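Local coordinates for ABC transporter periplasmic substrate-binding protein (Desulfovibrio alaskensis, PDB 5MY5) that probably captures tungstate in the periplasm, with high selectivity, and hands it to an ABC transporter for uptake into the cell, at residues 47-50 with 51-55; 113-116 with 117-121; 139-142 with 143-147; 198-201 with 202-205; 249-252 with 253-256. The protein carries 2 engineered substitutions. One frame throughout, in Å; residues are numbered along the deposited sequence.

Contact 1: residues 47-50 with 51-55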
loop_
_atom_site.group_PDB
_atom_site.type_symbol
_atom_site.label_atom_id
_atom_site.label_comp_id
_atom_site.label_asym_id
_atom_site.label_seq_id
_atom_site.Cartn_x
_atom_site.Cartn_y
_atom_site.Cartn_z
ATOM N N PRO A 47 19.540 -6.461 -3.977
ATOM C CA PRO A 47 20.887 -6.747 -4.541
ATOM C C PRO A 47 21.533 -5.497 -5.114
ATOM O O PRO A 47 22.759 -5.322 -5.030
ATOM C CB PRO A 47 20.605 -7.740 -5.689
ATOM C CG PRO A 47 19.246 -8.242 -5.478
ATOM C CD PRO A 47 18.494 -7.294 -4.579
ATOM N N GLN A 48 20.731 -4.562 -5.617
ATOM C CA GLN A 48 21.305 -3.300 -6.108
ATOM C C GLN A 48 21.885 -2.427 -4.955
ATOM O O GLN A 48 22.959 -1.802 -5.050
ATOM C CB GLN A 48 20.295 -2.479 -6.907
ATOM C CG GLN A 48 19.590 -3.280 -8.037
ATOM C CD GLN A 48 18.596 -2.530 -8.946
ATOM O OE1 GLN A 48 18.982 -1.699 -9.773
ATOM N NE2 GLN A 48 17.303 -2.939 -8.886
ATOM N N PHE A 49 21.146 -2.352 -3.847
ATOM C CA PHE A 49 21.615 -1.669 -2.650
ATOM C C PHE A 49 22.939 -2.303 -2.206
ATOM O O PHE A 49 23.899 -1.562 -1.852
ATOM C CB PHE A 49 20.540 -1.806 -1.516
ATOM C CG PHE A 49 20.965 -1.231 -0.172
ATOM C CD1 PHE A 49 21.323 0.033 -0.027
ATOM C CD2 PHE A 49 21.058 -2.090 0.974
ATOM C CE1 PHE A 49 21.717 0.567 1.197
ATOM C CE2 PHE A 49 21.408 -1.556 2.191
ATOM C CZ PHE A 49 21.724 -0.212 2.306
ATOM N N THR A 50 23.044 -3.624 -2.175
ATOM C CA THR A 50 24.272 -4.277 -1.706
ATOM C C THR A 50 25.448 -4.026 -2.701
ATOM O O THR A 50 26.573 -3.708 -2.249
ATOM C CB THR A 50 24.099 -5.780 -1.527
ATOM O OG1 THR A 50 23.135 -6.020 -0.506
ATOM C CG2 THR A 50 25.427 -6.453 -1.118
ATOM N N LYS A 51 25.146 -4.072 -4.000
ATOM C CA LYS A 51 26.170 -3.690 -5.024
ATOM C C LYS A 51 26.690 -2.306 -4.808
ATOM O O LYS A 51 27.899 -2.030 -4.928
ATOM C CB LYS A 51 25.535 -3.721 -6.420
ATOM C CG LYS A 51 26.464 -3.429 -7.574
ATOM C CD LYS A 51 26.782 -4.714 -8.296
ATOM C CE LYS A 51 27.564 -4.436 -9.575
ATOM N NZ LYS A 51 28.596 -5.497 -9.709
ATOM N N ASP A 52 25.795 -1.364 -4.558
ATOM C CA ASP A 52 26.189 0.039 -4.442
ATOM C C ASP A 52 26.813 0.469 -3.147
ATOM O O ASP A 52 27.603 1.433 -3.110
ATOM C CB ASP A 52 24.996 0.967 -4.718
ATOM C CG ASP A 52 24.468 0.881 -6.134
ATOM O OD1 ASP A 52 25.167 0.396 -7.074
ATOM O OD2 ASP A 52 23.296 1.326 -6.340
ATOM N N THR A 53 26.514 -0.251 -2.074
ATOM C CA THR A 53 26.871 0.232 -0.752
ATOM C C THR A 53 27.658 -0.763 0.143
ATOM O O THR A 53 28.192 -0.335 1.175
ATOM C CB THR A 53 25.632 0.654 0.124
ATOM O OG1 THR A 53 24.917 -0.510 0.472
ATOM C CG2 THR A 53 24.718 1.536 -0.581
ATOM N N GLY A 54 27.710 -2.016 -0.292
ATOM C CA GLY A 54 28.304 -3.121 0.411
ATOM C C GLY A 54 27.477 -3.672 1.519
ATOM O O GLY A 54 27.942 -4.568 2.173
ATOM N N ILE A 55 26.315 -3.104 1.789
ATOM C CA ILE A 55 25.523 -3.465 2.951
ATOM C C ILE A 55 24.510 -4.490 2.517
ATOM O O ILE A 55 23.855 -4.297 1.534
ATOM C CB ILE A 55 24.800 -2.210 3.539
ATOM C CG1 ILE A 55 25.808 -1.165 3.956
ATOM C CG2 ILE A 55 23.874 -2.673 4.697
ATOM C CD1 ILE A 55 25.149 0.178 4.188
#

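Contact 2: residues 113-116 with 117-121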
loop_
_atom_site.group_PDB
_atom_site.type_symbol
_atom_site.label_atom_id
_atom_site.label_comp_id
_atom_site.label_asym_id
_atom_site.label_seq_id
_atom_site.Cartn_x
_atom_site.Cartn_y
_atom_site.Cartn_z
ATOM N N ALA A 113 -17.146 -3.770 -16.748
ATOM C CA ALA A 113 -16.859 -2.904 -17.912
ATOM C C ALA A 113 -18.068 -2.049 -18.313
ATOM O O ALA A 113 -17.908 -0.907 -18.675
ATOM C CB ALA A 113 -16.377 -3.739 -19.124
ATOM N N ALA A 114 -19.263 -2.619 -18.171
ATOM C CA ALA A 114 -20.498 -1.906 -18.498
ATOM C C ALA A 114 -20.808 -0.776 -17.517
ATOM O O ALA A 114 -21.578 0.151 -17.833
ATOM C CB ALA A 114 -21.663 -2.875 -18.541
ATOM N N ASP A 115 -20.263 -0.876 -16.293
ATOM C CA ASP A 115 -20.310 0.209 -15.333
ATOM C C ASP A 115 -21.736 0.685 -15.045
ATOM O O ASP A 115 -22.126 1.840 -15.343
ATOM C CB ASP A 115 -19.431 1.306 -15.881
ATOM C CG ASP A 115 -19.272 2.474 -14.977
ATOM O OD1 ASP A 115 -19.487 2.397 -13.767
ATOM O OD2 ASP A 115 -18.804 3.545 -15.406
ATOM N N PRO A 116 -22.526 -0.178 -14.420
ATOM C CA PRO A 116 -23.956 0.093 -14.270
ATOM C C PRO A 116 -24.271 1.346 -13.457
ATOM O O PRO A 116 -25.309 1.962 -13.695
ATOM C CB PRO A 116 -24.504 -1.209 -13.662
ATOM C CG PRO A 116 -23.311 -1.829 -12.994
ATOM C CD PRO A 116 -22.154 -1.499 -13.876
ATOM N N ALA A 117 -23.391 1.811 -12.548
ATOM C CA ALA A 117 -23.565 3.063 -11.848
ATOM C C ALA A 117 -23.041 4.280 -12.558
ATOM O O ALA A 117 -23.189 5.393 -12.053
ATOM C CB ALA A 117 -22.918 2.958 -10.422
ATOM N N GLY A 118 -22.294 4.047 -13.635
ATOM C CA GLY A 118 -21.716 5.069 -14.475
ATOM C C GLY A 118 -20.730 5.938 -13.769
ATOM O O GLY A 118 -20.773 7.177 -13.834
ATOM N N VAL A 119 -19.778 5.272 -13.085
ATOM C CA VAL A 119 -18.772 6.041 -12.351
ATOM C C VAL A 119 -17.396 6.263 -13.025
ATOM O O VAL A 119 -16.552 6.951 -12.458
ATOM C CB VAL A 119 -18.500 5.401 -10.964
ATOM C CG1 VAL A 119 -19.821 5.252 -10.242
ATOM C CG2 VAL A 119 -17.742 4.093 -11.082
ATOM N N LYS A 120 -17.155 5.672 -14.192
ATOM C CA LYS A 120 -15.838 5.812 -14.833
ATOM C C LYS A 120 -15.426 7.248 -14.945
ATOM O O LYS A 120 -16.194 8.094 -15.403
ATOM C CB LYS A 120 -15.831 5.106 -16.171
ATOM C CG LYS A 120 -14.449 4.950 -16.813
ATOM C CD LYS A 120 -14.655 4.270 -18.165
ATOM C CE LYS A 120 -13.401 4.234 -19.012
ATOM N NZ LYS A 120 -12.618 3.005 -18.781
ATOM N N GLY A 121 -14.199 7.523 -14.480
ATOM C CA GLY A 121 -13.595 8.833 -14.587
ATOM C C GLY A 121 -14.109 9.842 -13.589
ATOM O O GLY A 121 -13.729 11.051 -13.630
#

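Contact 3: residues 139-142 with 143-147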
loop_
_atom_site.group_PDB
_atom_site.type_symbol
_atom_site.label_atom_id
_atom_site.label_comp_id
_atom_site.label_asym_id
_atom_site.label_seq_id
_atom_site.Cartn_x
_atom_site.Cartn_y
_atom_site.Cartn_z
ATOM N N VAL A 139 -18.297 -4.158 -2.765
ATOM C CA VAL A 139 -17.737 -5.227 -1.985
ATOM C C VAL A 139 -16.525 -4.764 -1.181
ATOM O O VAL A 139 -15.523 -4.309 -1.702
ATOM C CB VAL A 139 -17.335 -6.422 -2.873
ATOM C CG1 VAL A 139 -16.983 -7.561 -2.027
ATOM C CG2 VAL A 139 -18.431 -6.823 -3.854
ATOM N N SER A 140 -16.674 -4.822 0.143
ATOM C CA SER A 140 -15.640 -4.531 1.144
ATOM C C SER A 140 -14.888 -5.822 1.559
ATOM O O SER A 140 -15.575 -6.871 1.745
ATOM C CB SER A 140 -16.315 -3.920 2.439
ATOM O OG SER A 140 -15.442 -3.651 3.465
ATOM N N ARG A 141 -13.624 -5.677 1.860
ATOM C CA ARG A 141 -12.829 -6.741 2.507
ATOM C C ARG A 141 -13.476 -7.175 3.858
ATOM O O ARG A 141 -13.451 -8.370 4.171
ATOM C CB ARG A 141 -11.425 -6.290 2.747
ATOM C CG ARG A 141 -10.567 -6.034 1.497
ATOM C CD ARG A 141 -10.079 -7.328 0.914
ATOM N NE ARG A 141 -9.152 -7.963 1.863
ATOM C CZ ARG A 141 -7.881 -7.718 2.000
ATOM N NH1 ARG A 141 -7.191 -6.915 1.203
ATOM N NH2 ARG A 141 -7.205 -8.355 2.963
ATOM N N GLY A 142 -14.043 -6.225 4.635
ATOM C CA GLY A 142 -14.612 -6.537 5.982
ATOM C C GLY A 142 -13.707 -7.340 6.911
ATOM O O GLY A 142 -14.221 -8.103 7.689
ATOM N N ASP A 143 -12.392 -7.126 6.868
ATOM C CA ASP A 143 -11.457 -7.973 7.645
ATOM C C ASP A 143 -10.439 -7.226 8.474
ATOM O O ASP A 143 -9.491 -7.864 9.004
ATOM C CB ASP A 143 -10.740 -8.937 6.676
ATOM C CG ASP A 143 -9.773 -8.261 5.757
ATOM O OD1 ASP A 143 -9.780 -7.013 5.602
ATOM O OD2 ASP A 143 -9.063 -9.010 5.087
ATOM N N ASN A 144 -10.610 -5.924 8.641
ATOM C CA ASN A 144 -9.690 -5.051 9.352
ATOM C C ASN A 144 -8.267 -5.043 8.811
ATOM O O ASN A 144 -7.343 -4.586 9.482
ATOM C CB ASN A 144 -9.710 -5.340 10.882
ATOM C CG ASN A 144 -11.096 -5.622 11.423
ATOM O OD1 ASN A 144 -11.400 -6.757 11.832
ATOM N ND2 ASN A 144 -11.945 -4.618 11.450
ATOM N N SER A 145 -8.084 -5.495 7.575
ATOM C CA SER A 145 -6.819 -5.299 6.934
ATOM C C SER A 145 -6.472 -3.847 6.675
ATOM O O SER A 145 -7.337 -2.962 6.710
ATOM C CB SER A 145 -6.793 -6.038 5.580
ATOM O OG SER A 145 -7.845 -5.559 4.706
ATOM N N GLY A 146 -5.237 -3.578 6.271
ATOM C CA GLY A 146 -4.852 -2.284 5.825
ATOM C C GLY A 146 -5.719 -1.779 4.664
ATOM O O GLY A 146 -6.138 -0.623 4.635
ATOM N N THR A 147 -5.976 -2.671 3.730
ATOM C CA THR A 147 -6.833 -2.324 2.573
ATOM C C THR A 147 -8.256 -1.955 3.104
ATOM O O THR A 147 -8.887 -0.955 2.634
ATOM C CB THR A 147 -6.880 -3.517 1.584
ATOM O OG1 THR A 147 -5.548 -3.719 1.068
ATOM C CG2 THR A 147 -7.820 -3.225 0.443
#

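Contact 4: residues 198-201 with 202-205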
loop_
_atom_site.group_PDB
_atom_site.type_symbol
_atom_site.label_atom_id
_atom_site.label_comp_id
_atom_site.label_asym_id
_atom_site.label_seq_id
_atom_site.Cartn_x
_atom_site.Cartn_y
_atom_site.Cartn_z
ATOM N N ILE A 198 -3.534 -5.952 -11.048
ATOM C CA ILE A 198 -2.614 -6.395 -12.119
ATOM C C ILE A 198 -2.530 -7.950 -12.149
ATOM O O ILE A 198 -2.606 -8.600 -13.241
ATOM C CB ILE A 198 -1.260 -5.690 -11.960
ATOM C CG1 ILE A 198 -1.338 -4.223 -12.297
ATOM C CG2 ILE A 198 -0.198 -6.466 -12.798
ATOM C CD1 ILE A 198 -0.159 -3.464 -11.788
ATOM N N LYS A 199 -2.350 -8.618 -11.007
ATOM C CA LYS A 199 -2.237 -10.078 -10.990
ATOM C C LYS A 199 -3.546 -10.718 -11.406
ATOM O O LYS A 199 -3.564 -11.713 -12.174
ATOM C CB LYS A 199 -1.778 -10.578 -9.580
ATOM C CG LYS A 199 -0.330 -10.139 -9.279
ATOM C CD LYS A 199 0.177 -10.509 -7.882
ATOM C CE LYS A 199 1.682 -10.152 -7.762
ATOM N NZ LYS A 199 2.226 -10.020 -6.342
ATOM N N TYR A 200 -4.657 -10.195 -10.906
ATOM C CA TYR A 200 -5.969 -10.728 -11.284
ATOM C C TYR A 200 -6.266 -10.556 -12.853
ATOM O O TYR A 200 -6.741 -11.474 -13.513
ATOM C CB TYR A 200 -7.049 -9.928 -10.478
ATOM C CG TYR A 200 -8.455 -10.006 -11.015
ATOM C CD1 TYR A 200 -9.159 -11.185 -10.873
ATOM C CD2 TYR A 200 -9.098 -8.902 -11.633
ATOM C CE1 TYR A 200 -10.430 -11.345 -11.410
ATOM C CE2 TYR A 200 -10.388 -9.020 -12.086
ATOM C CZ TYR A 200 -11.037 -10.220 -11.959
ATOM O OH TYR A 200 -12.317 -10.160 -12.517
ATOM N N GLU A 201 -5.973 -9.388 -13.389
ATOM C CA GLU A 201 -6.166 -9.067 -14.799
ATOM C C GLU A 201 -5.318 -10.082 -15.658
ATOM O O GLU A 201 -5.829 -10.636 -16.644
ATOM C CB GLU A 201 -5.626 -7.666 -15.009
ATOM C CG GLU A 201 -5.673 -7.185 -16.454
ATOM C CD GLU A 201 -5.012 -5.849 -16.664
ATOM O OE1 GLU A 201 -3.939 -5.537 -16.134
ATOM O OE2 GLU A 201 -5.602 -5.007 -17.349
ATOM N N ALA A 202 -4.109 -10.370 -15.228
ATOM C CA ALA A 202 -3.250 -11.389 -15.916
ATOM C C ALA A 202 -3.761 -12.821 -15.816
ATOM O O ALA A 202 -3.708 -13.555 -16.774
ATOM C CB ALA A 202 -1.792 -11.262 -15.425
ATOM N N SER A 203 -4.315 -13.210 -14.679
ATOM C CA SER A 203 -5.026 -14.463 -14.554
ATOM C C SER A 203 -6.210 -14.660 -15.452
ATOM O O SER A 203 -6.604 -15.828 -15.629
ATOM C CB SER A 203 -5.407 -14.744 -13.088
ATOM O OG SER A 203 -6.571 -14.076 -12.733
ATOM N N MET A 204 -6.806 -13.572 -15.950
ATOM C CA MET A 204 -7.860 -13.636 -16.963
ATOM C C MET A 204 -7.341 -13.237 -18.345
ATOM O O MET A 204 -8.088 -12.612 -19.130
ATOM C CB MET A 204 -9.036 -12.773 -16.540
ATOM C CG MET A 204 -9.534 -13.028 -15.113
ATOM S SD MET A 204 -10.687 -14.381 -14.822
ATOM C CE MET A 204 -11.936 -14.115 -16.067
ATOM N N ASP A 205 -6.085 -13.552 -18.647
ATOM C CA ASP A 205 -5.463 -13.248 -19.978
ATOM C C ASP A 205 -5.657 -11.817 -20.428
ATOM O O ASP A 205 -5.883 -11.561 -21.603
ATOM C CB ASP A 205 -6.009 -14.148 -21.113
ATOM C CG ASP A 205 -5.845 -15.606 -20.834
ATOM O OD1 ASP A 205 -4.684 -16.064 -20.756
ATOM O OD2 ASP A 205 -6.888 -16.299 -20.717
#

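Contact 5: residues 249-252 with 253-256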
loop_
_atom_site.group_PDB
_atom_site.type_symbol
_atom_site.label_atom_id
_atom_site.label_comp_id
_atom_site.label_asym_id
_atom_site.label_seq_id
_atom_site.Cartn_x
_atom_site.Cartn_y
_atom_site.Cartn_z
ATOM N N MET A 249 17.864 5.178 -1.169
ATOM C CA MET A 249 16.548 5.059 -1.754
ATOM C C MET A 249 16.104 6.424 -2.258
ATOM O O MET A 249 15.264 6.466 -3.185
ATOM C CB MET A 249 15.483 4.693 -0.678
ATOM C CG MET A 249 15.596 3.262 -0.271
ATOM S SD MET A 249 14.941 2.104 -1.520
ATOM C CE MET A 249 13.144 2.311 -1.191
ATOM N N ALA A 250 16.562 7.518 -1.621
ATOM C CA ALA A 250 16.112 8.894 -2.003
ATOM C C ALA A 250 16.961 9.460 -3.180
ATOM O O ALA A 250 16.646 10.534 -3.691
ATOM C CB ALA A 250 16.231 9.845 -0.831
ATOM N N SER A 251 17.991 8.751 -3.579
ATOM C CA SER A 251 18.913 9.255 -4.637
ATOM C C SER A 251 18.149 9.284 -5.928
ATOM O O SER A 251 17.273 8.439 -6.193
ATOM C CB SER A 251 20.121 8.299 -4.747
ATOM O OG SER A 251 19.851 7.052 -5.295
ATOM N N PRO A 252 18.451 10.245 -6.796
ATOM C CA PRO A 252 17.811 10.182 -8.118
ATOM C C PRO A 252 17.857 8.856 -8.863
ATOM O O PRO A 252 16.891 8.467 -9.538
ATOM C CB PRO A 252 18.609 11.247 -8.900
ATOM C CG PRO A 252 18.994 12.238 -7.846
ATOM C CD PRO A 252 19.264 11.452 -6.583
ATOM N N ALA A 253 18.979 8.151 -8.836
ATOM C CA ALA A 253 19.114 6.932 -9.618
ATOM C C ALA A 253 18.174 5.868 -9.020
ATOM O O ALA A 253 17.566 5.142 -9.753
ATOM C CB ALA A 253 20.561 6.425 -9.649
ATOM N N THR A 254 18.114 5.739 -7.667
ATOM C CA THR A 254 17.237 4.689 -7.121
ATOM C C THR A 254 15.770 5.099 -7.258
ATOM O O THR A 254 14.946 4.263 -7.522
ATOM C CB THR A 254 17.577 4.366 -5.663
ATOM O OG1 THR A 254 18.995 3.997 -5.573
ATOM C CG2 THR A 254 16.735 3.245 -5.124
ATOM N N GLN A 255 15.439 6.373 -7.125
ATOM C CA GLN A 255 14.098 6.888 -7.477
ATOM C C GLN A 255 13.664 6.460 -8.862
ATOM O O GLN A 255 12.591 5.935 -9.074
ATOM C CB GLN A 255 14.029 8.365 -7.236
ATOM C CG GLN A 255 14.152 8.801 -5.770
ATOM C CD GLN A 255 12.853 8.669 -5.058
ATOM O OE1 GLN A 255 11.950 9.463 -5.347
ATOM N NE2 GLN A 255 12.745 7.683 -4.115
ATOM N N LYS A 256 14.577 6.621 -9.823
ATOM C CA LYS A 256 14.288 6.218 -11.168
ATOM C C LYS A 256 14.059 4.722 -11.212
ATOM O O LYS A 256 13.133 4.278 -11.860
ATOM C CB LYS A 256 15.429 6.680 -12.135
ATOM C CG LYS A 256 15.208 6.305 -13.581
ATOM C CD LYS A 256 16.296 6.872 -14.491
ATOM C CE LYS A 256 15.814 6.678 -15.934
ATOM N NZ LYS A 256 16.908 6.704 -16.953
#

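Contact 1: residues 47-50 with 51-55
Thr-53 turns its hydroxyl back onto the preceding turn of helix, where OG1 donates to Phe-49 O over 2.7 Å, coming from above the carbonyl plane rather than along a lone pair. Thr-53 OG1 also lies over one face of the Phe-49 ring, offset toward the rim, 3.5 Å from Phe-49 CE1, with methyl CG2 of Thr-53 near the same carbon. OG1 sits between backbone N and carbonyl carbon (chi1 70°), the rotation that turns it toward both the carbonyl and the ring, and it accepts from Ile-55 N as well, closing an ST turn. Phe-49 O takes a second, weak bond from Thr-53 N. Farther along the ring, Phe-49 CE2 packs on Ile-55 CG2 at 3.7 Å, the two side chains meeting at a slant. Next in sequence, Thr-50 OG1 donates to Ile-55 O at 2.8 Å, while Thr-50 CA makes a CH...O contact with the same carbonyl. Thr-50 O, in turn, receives Gly-54 N at 2.8 Å, so Thr-50 holds the departing chain through both its side chain and its backbone. Outside this shell, helix 239-250 packs on the aromatic group: Phe-245 meets the Phe-49 ring edge-to-face, Trp-248 packs on it at a slant, and Trp-248 NE1 also binds Asp-52 OD2. Gly-54, with phi 78°, is where the chain leaves helical geometry. The arrangement is a helix C-terminus with a glycine exit, turning helix 41-53 into strand 56-62 of the periplasmic-binding-protein fold.

Contact 2: residues 113-116 with 117-121
Asp-115 bends its carboxylate over the turn that follows it and binds two successive backbone N-H groups, those of Val-119 and Lys-120. From CB the side chain runs with CG opposite the backbone N (chi1 -176°) and beside its own carbonyl carbon, which turns the acid toward these two amides. Asp-115 CG itself lies over the returning backbone, 3.6 Å from Gly-118 CA. Beyond it the two oxygens divide the work. OD1 accepts from Val-119 N at 3.0 Å with an N-H...O angle of 158°, approached on its syn side, and methyl CG2 of Val-119 lies against the same oxygen. OD2 accepts from Lys-120 N, also at 3.0 Å and on the syn side, with Lys-120 CB 3.4 Å away. Two fairly straight bonds from neighbouring amides thus restrict the rotation of the carboxylate. The backbone here forms a type I beta turn from Asp-115 to Gly-118, with Pro-116 and Ala-117 at its corners, in the loop that carries strand 100-112 on to helix 124-133 of the periplasmic-binding-protein fold. Its closing bond, Gly-118 N to Asp-115 O, measures 2.8 Å, the donor standing well above the carbonyl plane. Gly-118, the last residue of the turn, has positive phi (63°), and the next two amides face the acid. OD1 has a further partner in the hydroxyl of Tyr-189 on strand 189-193, which also bonds to Ala-117 N and so ties the turn to the sheet. Val-119 points its branches to helix 124-133, touching Ala-127 and Ile-131, whereas the exposed Lys-120 side chain touches Leu-213 of strand 210-214.

Contact 3: residues 139-142 with 143-147
Arg-141 and Asp-143 form a salt bridge two residues apart: NH2 donates to OD2 at 2.9 Å, using the syn lone pair of that oxygen, while NE adds a weak bond to the same atom. The planes of guanidinium and carboxylate stand 69° apart, so the acid meets the guanidinium edge with a single oxygen and not as a flat, two-pronged pair. CG of Arg-141 stands anti to the carbonyl carbon (chi1 -66°), and bends at the next two torsions fold the chain back over the loop. Packing is closest on the acid side. There Ser-145 OG lies 3.3 Å above one guanidinium face, and Asp-143 OD1 takes two donors, Ser-145 OG at 2.6 Å and Ser-145 N at 3.0 Å, the latter from above the carboxylate plane in an Asx turn. Ser-145 is also the N-cap of helix 146-155, its OG binding His-148 N. The contact is looser toward Thr-147, where no bond crosses it: Arg-141 NH1 lies 3.4 Å from Thr-147 CB, its polar partner being outside the two segments. Exposed Asn-144 leads away from Arg-141. Ser-140 OG closes an ST turn with Gly-142 N. The loop is the beta-to-alpha connection, from strand 138-140 to helix 146-155, of a beta-alpha-beta unit whose second strand is 169-171. Arg-141 NE binds Gln-174 O beyond that strand, and its side chain rests on Met-176 and Thr-179 of helix 176-186.

Contact 4: residues 198-201 with 202-205
Met-204 shares its single backbone N-H weakly between two carbonyls of the preceding turn, Tyr-200 O and Glu-201 O, 3.2 Å from each. The helix is ending here in a Schellman motif, in which Asp-205 N returns to Ala-202 O and Gly-206 N to Glu-201 O, closing helix 194-203. Its C-prime residue is Asp-205, an aspartate with positive phi where glycine is the commoner choice. Before the exit the winding is regular: Ala-202 N bonds to Ile-198 O and Ser-203 N to Lys-199 O, the latter at 3.0 Å. Tyr-200 O, only weakly bonded by Met-204 N, is compensated by a side chain, since Ser-203 OG donates to it at 2.7 Å. That reach depends on OG standing between its own N and carbonyl carbon (chi1 82°), which folds the hydroxyl back along the helix. Tyr-200 and Met-204, four residues apart, add a Met-aromatic contact. Met-204 SD lies 5.5 Å from the centroid of the Tyr-200 ring and 46° off the ring normal, an oblique approach, and its chain curls at two further torsions. The Tyr-200 ring is buried toward helix 176-186, among Leu-177, Ile-180 and Ala-184, with Pro-208 and Pro-209 of the following loop also against it. Met-204, itself exposed, adds its CG to the surroundings of this buried ring. Glu-201 extends from the helix to Lys-266 on strand 266-271, where a salt bridge to OE1 links the helix end to the sheet. Nearest the ring among the Met-204 atoms is CG, 4.2 Å from Tyr-200 CE1.

Contact 5: residues 249-252 with 253-256
Gln-255 NE2 serves two backbone carbonyls, Leu-102 O and Met-249 O. It donates to Met-249 O at 2.9 Å, the carbonyl oxygen lying close to the amide plane and the N-H...O angle being 158°. The bent Gln-255 chain (chi2 -81°) curls the amide back across the break between two helices, with Gln-255 CG passing 3.2 Å from Ser-251 O. That carbonyl receives Gln-255 N nearly along the C=O axis, a 172° bond of 2.9 Å. Ser-251 is the N-cap of the second helix; its OG, turned between backbone N and carbonyl carbon, accepts from Thr-254 N at 3.2 Å and also bonds to Trp-248 O. Pro-252 follows as the first helical residue, and Pro-252 O takes Lys-256 N in the first full turn. Methyl CG2 of Thr-254 packs on Met-249, 3.8 Å from CA and 4.2 Å from SD. The arrangement is a serine N-cap at the junction of two consecutive helices, 239-250 and 252-260. Gln-255 ties it to the sheet: Leu-102, bound through NE2, belongs to strand 100-112, against which Met-249 and Ala-250 pack, and OE1 accepts from Ala-273 N just beyond strand 266-271.

The five contacts follow one another along the chain without overlap, each a local turn or helix end. Contacts 1 and 5 are neighbours, centres 13 Å apart, joined through helix 239-250: it packs on helix 41-53 and leads into helix 252-260. Contacts 2, 3 and 4 form a looser group, centres 20 to 22 Å apart, around strands 138-140, 189-193 and 210-214 and helices 146-155, 176-186 and 194-203. Contacts 1 and 2 are farthest apart, 46 Å between centres and on opposite sides of the chain's centre. The long strand 100-112 spans the two groups, consistent with the two-lobed periplasmic-binding-protein fold that closes round its ligand.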